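N-formylglutamate amidohydrolase (Ralstonia eutropha, PDB 2Q7S) binds a zinc ion and probably acts as a hydrolase that splits N-formylglutamate into formate and glutamate. Local coordinates at residues I11-L16 with Y145-A150; P25-S30 with A150-A155; R188-F193 with N225-G230. All coordinates share one frame; numbering follows the deposited sequence.

Contact 1: I11-L16 with Y145-A150; sequences IAPFTL and YRPYHA
The Phe14 ring leans at a slant against the backbone of Pro147 and Tyr148: CE2 of Phe14 comes 3.5 Å from the carbonyl O of Pro147, and CD2 of Phe14 lies 4.0 Å from CA of Tyr148. The Tyr148 ring, also met at a slant, takes CB of Phe14 at 4.1 Å from its CD1, while CD2 of His149 sits in plane at its edge. The same His149 CD2 lies over one face of the Tyr145 ring, offset toward its rim. Phe14 swings its CG between its own N and carbonyl carbon (chi1 62°), which carries the ring up against the helix backbone. The setting is an alpha/beta fold in which helix 134-163 covers one face of a mixed sheet, and Phe14 belongs to the edge strand 14-17, antiparallel to strand 71-75. Pro147, whose N has no hydrogen to give the preceding turn, marks a kink in the helix and presents CB 3.8 Å from CG of Pro13, the two proline rings crossing at about a right angle. Tyr148 CG stands anti to its N (chi1 -178°), directing the ring past Leu73 and Ala75 of strand 71-75, and its hydroxyl is probably hydrogen-bonded to Asp29 OD2.

Contact 2: P25-S30 with A150-A155; sequences PLVCDS and AALTEA
Val27 and Leu152 meet at a slant, whereas Asp29 and Leu152 stand at about a right angle to each other. Val27 divides its two methyls: CG1, anti to the backbone N (chi1 175°), reaches 3.5 Å from CB of Ala155 and also touches CD1 of Leu152, while CG2 lies 3.5 Å from the carbonyl O of Ala155. At the small Ala155 a valine methyl thus reaches the helix backbone itself. Leu152 does not point straight at the strand, but its CG, anti to N (chi1 -176°), brings the branched end across. There CD1 lies 4.0 Å from CB of Asp29, and CD2 rests 4.0 Å from Asp29 OD2. The axes of strand 26-30 and helix 150-155 approach to 9.2 Å and run nearly antiparallel, at 165°, as is usual where helices pack on parallel strands; the helix leads on into strand 166-174, the parallel neighbour of 26-30. The chemistry is split within Asp29. Both leucine methyls lie over one face of its carboxylate, while its buried oxygens find their polar partners elsewhere, OD1 with His168 and Asn170, OD2 with Tyr148, which probably fixes how the carboxylate is turned.

Contact 3: R188-F193 with N225-G230; sequences RPLADF and NDPYKG
Arg188 reaches toward Asp226 with its chain extended from CG to NE, its CD passing 4.1 Å from Asp226 OD2. The guanidinium and carboxylate planes are 70° apart and the charged groups do not touch: NH1 of Arg188 is 4.7 Å from OD2 of Asp226. A water spans the gap, accepting from Arg188 NH1 at 3.3 Å and donating to Asp226 OD2 at 2.9 Å, while OD1 of Asp226 is hydrogen-bonded to Tyr179. With CG anti to its N (chi1 -172°), Leu190, two residues on, swings its branched end across the proline at about a right angle, CD1 lying 3.7 Å from CD of Pro227. The peptide bond before Pro227 is cis, and the ring also packs on Tyr179 of helix 178-181. At Ala191 it is the backbone that takes part: a second water accepts from Ala191 N at 3.1 Å and donates to Asp226 O at 2.7 Å. Asp192 is salt-bridged to Arg252, and Phe193 opens strand 193-196. The two loops join, through water and one apolar touch, the entry and exit of a beta-alpha-beta unit, parallel strands 193-196 and 222-224 linked by helix 205-217.

In the fold
Contacts 1 and 2 form one continuous region, their centres 11 Å apart, because both use helix 134-163 and share Ala150. They join where Tyr148 OH lies 2.5 Å from Asp29 OD2, and where Phe14 CZ packs 3.6 Å from Ala151 CB. Contact 3 stands on the opposite side of the chain's centre, its own centre 28 Å from that of contact 1 and 24 Å from that of contact 2. The zinc, bound by His32, Asp55 and His172, is about 9 Å from the side chain of Asp29, about 10 Å from that of Tyr148 and about 12 Å from that of Pro227. Each contact thus comes within about 12 Å of the metal, and none supplies a ligand.

Contact 1: I11-L16 with Y145-A150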
loop_
_atom_site.group_PDB
_atom_site.type_symbol
_atom_site.label_atom_id
_atom_site.label_comp_id
_atom_site.label_asym_id
_atom_site.label_seq_id
_atom_site.Cartn_x
_atom_site.Cartn_y
_atom_site.Cartn_z
ATOM N N ILE A 11 10.662 17.072 2.865
ATOM C CA ILE A 11 11.855 16.242 3.216
ATOM C C ILE A 11 11.408 15.191 4.270
ATOM O O ILE A 11 12.014 14.115 4.374
ATOM C CB ILE A 11 13.128 17.176 3.561
ATOM C CG1 ILE A 11 14.300 16.422 4.197
ATOM C CG2 ILE A 11 12.735 18.418 4.401
ATOM C CD1 ILE A 11 15.593 17.286 4.246
ATOM N N ALA A 12 10.325 15.494 4.996
ATOM C CA ALA A 12 9.621 14.507 5.851
ATOM C C ALA A 12 9.283 13.204 5.076
ATOM O O ALA A 12 8.812 13.259 3.946
ATOM C CB ALA A 12 8.374 15.114 6.405
ATOM N N PRO A 13 9.617 12.036 5.638
ATOM C CA PRO A 13 9.406 10.785 4.863
ATOM C C PRO A 13 7.955 10.292 4.708
ATOM O O PRO A 13 7.697 9.316 3.991
ATOM C CB PRO A 13 10.275 9.749 5.597
ATOM C CG PRO A 13 10.436 10.268 7.001
ATOM C CD PRO A 13 10.286 11.807 6.935
ATOM N N PHE A 14 7.022 10.936 5.410
ATOM C CA PHE A 14 5.645 10.582 5.332
ATOM C C PHE A 14 4.765 11.774 5.726
ATOM O O PHE A 14 5.206 12.705 6.385
ATOM C CB PHE A 14 5.341 9.358 6.199
ATOM C CG PHE A 14 5.599 9.555 7.684
ATOM C CD1 PHE A 14 4.632 10.098 8.504
ATOM C CD2 PHE A 14 6.790 9.220 8.242
ATOM C CE1 PHE A 14 4.853 10.303 9.876
ATOM C CE2 PHE A 14 7.028 9.408 9.603
ATOM C CZ PHE A 14 6.052 9.941 10.424
ATOM N N THR A 15 3.540 11.728 5.233
ATOM C CA THR A 15 2.446 12.513 5.749
ATOM C C THR A 15 1.561 11.627 6.640
ATOM O O THR A 15 1.461 10.395 6.451
ATOM C CB THR A 15 1.609 13.099 4.593
ATOM O OG1 THR A 15 1.200 12.041 3.733
ATOM C CG2 THR A 15 2.419 14.069 3.788
ATOM N N LEU A 16 0.964 12.254 7.649
ATOM C CA LEU A 16 0.100 11.561 8.623
ATOM C C LEU A 16 -1.100 12.458 8.884
ATOM O O LEU A 16 -0.962 13.492 9.511
ATOM C CB LEU A 16 0.829 11.310 9.916
ATOM C CG LEU A 16 0.102 10.553 11.018
ATOM C CD1 LEU A 16 -0.251 9.054 10.624
ATOM C CD2 LEU A 16 0.982 10.657 12.227
ATOM N N TYR A 145 12.308 4.079 5.551
ATOM C CA TYR A 145 11.477 2.944 5.957
ATOM C C TYR A 145 11.118 2.937 7.436
ATOM O O TYR A 145 9.940 2.788 7.796
ATOM C CB TYR A 145 12.222 1.653 5.609
ATOM C CG TYR A 145 11.456 0.370 5.858
ATOM C CD1 TYR A 145 11.369 -0.194 7.127
ATOM C CD2 TYR A 145 10.875 -0.308 4.815
ATOM C CE1 TYR A 145 10.695 -1.413 7.323
ATOM C CE2 TYR A 145 10.231 -1.509 5.012
ATOM C CZ TYR A 145 10.102 -2.018 6.242
ATOM O OH TYR A 145 9.448 -3.247 6.367
ATOM N N ARG A 146 12.129 3.072 8.296
ATOM C CA ARG A 146 11.907 2.946 9.732
ATOM C C ARG A 146 10.937 4.010 10.273
ATOM O O ARG A 146 10.040 3.691 11.027
ATOM C CB ARG A 146 13.229 2.946 10.489
ATOM C CG ARG A 146 14.089 1.646 10.289
ATOM C CD ARG A 146 15.175 1.570 11.364
ATOM N NE ARG A 146 16.272 0.722 10.947
ATOM C CZ ARG A 146 16.314 -0.597 11.092
ATOM N NH1 ARG A 146 15.300 -1.240 11.608
ATOM N NH2 ARG A 146 17.377 -1.265 10.681
ATOM N N PRO A 147 11.118 5.292 9.900
ATOM C CA PRO A 147 10.117 6.295 10.280
ATOM C C PRO A 147 8.719 6.009 9.810
ATOM O O PRO A 147 7.773 6.152 10.596
ATOM C CB PRO A 147 10.657 7.572 9.636
ATOM C CG PRO A 147 12.056 7.369 9.552
ATOM C CD PRO A 147 12.234 5.930 9.209
ATOM N N TYR A 148 8.578 5.639 8.526
ATOM C CA TYR A 148 7.302 5.253 8.001
ATOM C C TYR A 148 6.710 4.133 8.841
ATOM O O TYR A 148 5.561 4.223 9.309
ATOM C CB TYR A 148 7.411 4.817 6.535
ATOM C CG TYR A 148 6.068 4.445 5.921
ATOM C CD1 TYR A 148 5.290 5.401 5.297
ATOM C CD2 TYR A 148 5.575 3.143 5.990
ATOM C CE1 TYR A 148 4.049 5.076 4.749
ATOM C CE2 TYR A 148 4.369 2.811 5.400
ATOM C CZ TYR A 148 3.596 3.792 4.814
ATOM O OH TYR A 148 2.371 3.494 4.241
ATOM N N HIS A 149 7.468 3.057 9.042
ATOM C CA HIS A 149 6.920 1.935 9.807
ATOM C C HIS A 149 6.678 2.205 11.289
ATOM O O HIS A 149 5.627 1.775 11.841
ATOM C CB HIS A 149 7.685 0.625 9.553
ATOM C CG HIS A 149 7.042 -0.158 8.470
ATOM N ND1 HIS A 149 6.095 -1.122 8.727
ATOM C CD2 HIS A 149 7.052 0.017 7.123
ATOM C CE1 HIS A 149 5.588 -1.549 7.578
ATOM N NE2 HIS A 149 6.135 -0.861 6.590
ATOM N N ALA A 150 7.558 2.966 11.930
ATOM C CA ALA A 150 7.265 3.453 13.306
ATOM C C ALA A 150 5.909 4.216 13.392
ATOM O O ALA A 150 5.148 4.030 14.361
ATOM C CB ALA A 150 8.395 4.312 13.866
#

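Contact 2: P25-S30 with A150-A155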
loop_
_atom_site.group_PDB
_atom_site.type_symbol
_atom_site.label_atom_id
_atom_site.label_comp_id
_atom_site.label_asym_id
_atom_site.label_seq_id
_atom_site.Cartn_x
_atom_site.Cartn_y
_atom_site.Cartn_z
ATOM N N PRO A 25 -10.812 3.329 15.470
ATOM C CA PRO A 25 -9.617 2.515 15.141
ATOM C C PRO A 25 -9.593 1.991 13.690
ATOM O O PRO A 25 -9.621 0.771 13.443
ATOM C CB PRO A 25 -9.749 1.327 16.073
ATOM C CG PRO A 25 -11.263 1.157 16.271
ATOM C CD PRO A 25 -11.852 2.555 16.176
ATOM N N LEU A 26 -9.575 2.923 12.772
ATOM C CA LEU A 26 -9.410 2.687 11.351
ATOM C C LEU A 26 -8.110 3.365 11.000
ATOM O O LEU A 26 -7.994 4.606 11.013
ATOM C CB LEU A 26 -10.569 3.299 10.592
ATOM C CG LEU A 26 -10.401 3.244 9.068
ATOM C CD1 LEU A 26 -10.557 1.832 8.598
ATOM C CD2 LEU A 26 -11.409 4.214 8.426
ATOM N N VAL A 27 -7.106 2.563 10.686
ATOM C CA VAL A 27 -5.771 3.098 10.368
ATOM C C VAL A 27 -5.479 2.658 8.935
ATOM O O VAL A 27 -5.591 1.467 8.624
ATOM C CB VAL A 27 -4.704 2.529 11.317
ATOM C CG1 VAL A 27 -3.275 2.985 10.924
ATOM C CG2 VAL A 27 -5.036 2.896 12.739
ATOM N N CYS A 28 -5.118 3.617 8.073
ATOM C CA CYS A 28 -4.966 3.360 6.642
ATOM C C CYS A 28 -3.591 3.805 6.181
ATOM O O CYS A 28 -3.157 4.895 6.537
ATOM C CB CYS A 28 -6.074 4.048 5.857
ATOM S SG CYS A 28 -7.697 3.489 6.281
ATOM N N ASP A 29 -2.849 2.947 5.458
ATOM C CA ASP A 29 -1.614 3.434 4.889
ATOM C C ASP A 29 -1.517 3.282 3.356
ATOM O O ASP A 29 -2.023 2.350 2.816
ATOM C CB ASP A 29 -0.405 2.917 5.610
ATOM C CG ASP A 29 -0.035 1.553 5.231
ATOM O OD1 ASP A 29 -0.893 0.673 5.360
ATOM O OD2 ASP A 29 1.155 1.352 4.862
ATOM N N SER A 30 -0.892 4.283 2.732
ATOM C CA SER A 30 -0.611 4.325 1.294
ATOM C C SER A 30 0.945 4.310 1.202
ATOM O O SER A 30 1.620 5.378 1.148
ATOM C CB SER A 30 -1.254 5.568 0.656
ATOM O OG SER A 30 -0.970 5.777 -0.726
ATOM N N ALA A 150 7.558 2.966 11.930
ATOM C CA ALA A 150 7.265 3.453 13.306
ATOM C C ALA A 150 5.909 4.216 13.392
ATOM O O ALA A 150 5.148 4.030 14.361
ATOM C CB ALA A 150 8.395 4.312 13.866
ATOM N N ALA A 151 5.597 5.015 12.368
ATOM C CA ALA A 151 4.353 5.833 12.356
ATOM C C ALA A 151 3.182 4.883 12.236
ATOM O O ALA A 151 2.193 5.057 12.944
ATOM C CB ALA A 151 4.328 6.826 11.205
ATOM N N LEU A 152 3.302 3.881 11.349
ATOM C CA LEU A 152 2.236 2.841 11.161
ATOM C C LEU A 152 2.008 2.056 12.447
ATOM O O LEU A 152 0.873 1.873 12.886
ATOM C CB LEU A 152 2.538 1.889 10.014
ATOM C CG LEU A 152 1.477 0.819 9.652
ATOM C CD1 LEU A 152 0.087 1.469 9.296
ATOM C CD2 LEU A 152 1.967 -0.049 8.551
ATOM N N THR A 153 3.082 1.548 13.033
ATOM C CA THR A 153 3.018 0.869 14.361
ATOM C C THR A 153 2.324 1.708 15.424
ATOM O O THR A 153 1.451 1.234 16.168
ATOM C CB THR A 153 4.443 0.451 14.799
ATOM O OG1 THR A 153 4.932 -0.469 13.815
ATOM C CG2 THR A 153 4.472 -0.236 16.214
ATOM N N GLU A 154 2.740 2.964 15.526
ATOM C CA GLU A 154 2.204 3.858 16.542
ATOM C C GLU A 154 0.735 4.009 16.321
ATOM O O GLU A 154 -0.006 4.030 17.276
ATOM C CB GLU A 154 2.921 5.222 16.505
ATOM C CG GLU A 154 2.297 6.289 17.337
ATOM C CD GLU A 154 2.243 5.950 18.833
ATOM O OE1 GLU A 154 3.172 5.292 19.349
ATOM O OE2 GLU A 154 1.240 6.330 19.490
ATOM N N ALA A 155 0.290 4.130 15.070
ATOM C CA ALA A 155 -1.149 4.301 14.776
ATOM C C ALA A 155 -1.932 3.026 15.035
ATOM O O ALA A 155 -3.002 3.022 15.628
ATOM C CB ALA A 155 -1.381 4.805 13.280
#

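Contact 3: R188-F193 with N225-G230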
loop_
_atom_site.group_PDB
_atom_site.type_symbol
_atom_site.label_atom_id
_atom_site.label_comp_id
_atom_site.label_asym_id
_atom_site.label_seq_id
_atom_site.Cartn_x
_atom_site.Cartn_y
_atom_site.Cartn_z
ATOM N N ARG A 188 -9.804 -14.887 -16.348
ATOM C CA ARG A 188 -10.643 -13.764 -15.953
ATOM C C ARG A 188 -9.956 -12.416 -16.138
ATOM O O ARG A 188 -8.786 -12.273 -15.776
ATOM C CB ARG A 188 -10.935 -13.845 -14.440
ATOM C CG ARG A 188 -11.576 -15.105 -13.997
ATOM C CD ARG A 188 -11.602 -15.254 -12.469
ATOM N NE ARG A 188 -12.160 -16.564 -12.150
ATOM C CZ ARG A 188 -11.485 -17.702 -12.267
ATOM N NH1 ARG A 188 -10.212 -17.699 -12.658
ATOM N NH2 ARG A 188 -12.079 -18.850 -11.977
ATOM N N PRO A 189 -10.722 -11.373 -16.514
ATOM C CA PRO A 189 -10.100 -10.044 -16.438
ATOM C C PRO A 189 -9.846 -9.556 -15.018
ATOM O O PRO A 189 -10.604 -9.859 -14.076
ATOM C CB PRO A 189 -11.113 -9.128 -17.111
ATOM C CG PRO A 189 -12.413 -9.818 -16.944
ATOM C CD PRO A 189 -12.121 -11.300 -16.947
ATOM N N LEU A 190 -8.785 -8.764 -14.893
ATOM C CA LEU A 190 -8.433 -8.068 -13.687
ATOM C C LEU A 190 -9.603 -7.211 -13.211
ATOM O O LEU A 190 -10.210 -6.513 -14.020
ATOM C CB LEU A 190 -7.240 -7.168 -13.985
ATOM C CG LEU A 190 -6.641 -6.525 -12.767
ATOM C CD1 LEU A 190 -6.048 -7.594 -11.792
ATOM C CD2 LEU A 190 -5.556 -5.551 -13.177
ATOM N N ALA A 191 -9.921 -7.292 -11.904
ATOM C CA ALA A 191 -11.060 -6.567 -11.347
ATOM C C ALA A 191 -10.667 -5.097 -11.167
ATOM O O ALA A 191 -9.480 -4.705 -11.254
ATOM C CB ALA A 191 -11.502 -7.187 -10.041
ATOM N N ASP A 192 -11.678 -4.278 -10.909
ATOM C CA ASP A 192 -11.453 -2.896 -10.644
ATOM C C ASP A 192 -10.822 -2.724 -9.258
ATOM O O ASP A 192 -10.015 -1.821 -9.070
ATOM C CB ASP A 192 -12.764 -2.117 -10.726
ATOM C CG ASP A 192 -13.341 -2.083 -12.107
ATOM O OD1 ASP A 192 -12.562 -2.023 -13.055
ATOM O OD2 ASP A 192 -14.575 -2.067 -12.232
ATOM N N PHE A 193 -11.258 -3.553 -8.304
ATOM C CA PHE A 193 -10.748 -3.617 -6.916
ATOM C C PHE A 193 -10.348 -5.041 -6.654
ATOM O O PHE A 193 -11.107 -5.955 -6.979
ATOM C CB PHE A 193 -11.822 -3.263 -5.911
ATOM C CG PHE A 193 -12.080 -1.796 -5.811
ATOM C CD1 PHE A 193 -12.872 -1.157 -6.736
ATOM C CD2 PHE A 193 -11.477 -1.041 -4.805
ATOM C CE1 PHE A 193 -13.068 0.221 -6.680
ATOM C CE2 PHE A 193 -11.719 0.352 -4.724
ATOM C CZ PHE A 193 -12.495 0.954 -5.654
ATOM N N ASN A 225 -8.346 -11.842 -3.408
ATOM C CA ASN A 225 -7.138 -12.706 -3.434
ATOM C C ASN A 225 -6.681 -13.154 -4.813
ATOM O O ASN A 225 -6.081 -14.230 -4.974
ATOM C CB ASN A 225 -7.327 -13.878 -2.470
ATOM C CG ASN A 225 -7.513 -13.391 -1.038
ATOM O OD1 ASN A 225 -6.595 -12.834 -0.464
ATOM N ND2 ASN A 225 -8.717 -13.524 -0.499
ATOM N N ASP A 226 -6.882 -12.274 -5.785
ATOM C CA ASP A 226 -6.689 -12.573 -7.211
ATOM C C ASP A 226 -6.386 -11.265 -7.987
ATOM O O ASP A 226 -7.301 -10.470 -8.240
ATOM C CB ASP A 226 -7.949 -13.221 -7.751
ATOM C CG ASP A 226 -7.803 -13.701 -9.186
ATOM O OD1 ASP A 226 -6.708 -13.526 -9.769
ATOM O OD2 ASP A 226 -8.780 -14.271 -9.728
ATOM N N PRO A 227 -5.104 -11.022 -8.340
ATOM C CA PRO A 227 -3.893 -11.812 -8.100
ATOM C C PRO A 227 -3.161 -11.447 -6.790
ATOM O O PRO A 227 -2.168 -12.079 -6.487
ATOM C CB PRO A 227 -3.015 -11.464 -9.301
ATOM C CG PRO A 227 -3.392 -10.011 -9.581
ATOM C CD PRO A 227 -4.788 -9.800 -9.104
ATOM N N TYR A 228 -3.684 -10.487 -6.025
ATOM C CA TYR A 228 -3.038 -9.984 -4.819
ATOM C C TYR A 228 -3.710 -10.445 -3.539
ATOM O O TYR A 228 -4.815 -9.986 -3.208
ATOM C CB TYR A 228 -3.059 -8.465 -4.806
ATOM C CG TYR A 228 -2.319 -7.847 -5.949
ATOM C CD1 TYR A 228 -0.951 -7.814 -5.961
ATOM C CD2 TYR A 228 -2.996 -7.289 -7.019
ATOM C CE1 TYR A 228 -0.274 -7.236 -7.000
ATOM C CE2 TYR A 228 -2.319 -6.709 -8.063
ATOM C CZ TYR A 228 -0.965 -6.693 -8.053
ATOM O OH TYR A 228 -0.281 -6.099 -9.097
ATOM N N LYS A 229 -3.001 -11.302 -2.801
ATOM C CA LYS A 229 -3.478 -11.873 -1.544
ATOM C C LYS A 229 -3.031 -11.100 -0.315
ATOM O O LYS A 229 -3.512 -11.381 0.771
ATOM C CB LYS A 229 -3.053 -13.369 -1.399
ATOM C CG LYS A 229 -3.388 -14.239 -2.576
ATOM C CD LYS A 229 -3.016 -15.713 -2.366
ATOM C CE LYS A 229 -3.946 -16.615 -3.175
ATOM N NZ LYS A 229 -3.845 -18.074 -2.800
ATOM N N GLY A 230 -2.167 -10.099 -0.455
ATOM C CA GLY A 230 -1.720 -9.301 0.716
ATOM C C GLY A 230 -0.215 -9.500 0.925
ATOM O O GLY A 230 0.199 -10.696 0.837
HETATM O O HOH W 1 -7.891 -15.408 -12.196
HETATM O O HOH W 2 -8.700 -9.689 -10.451
#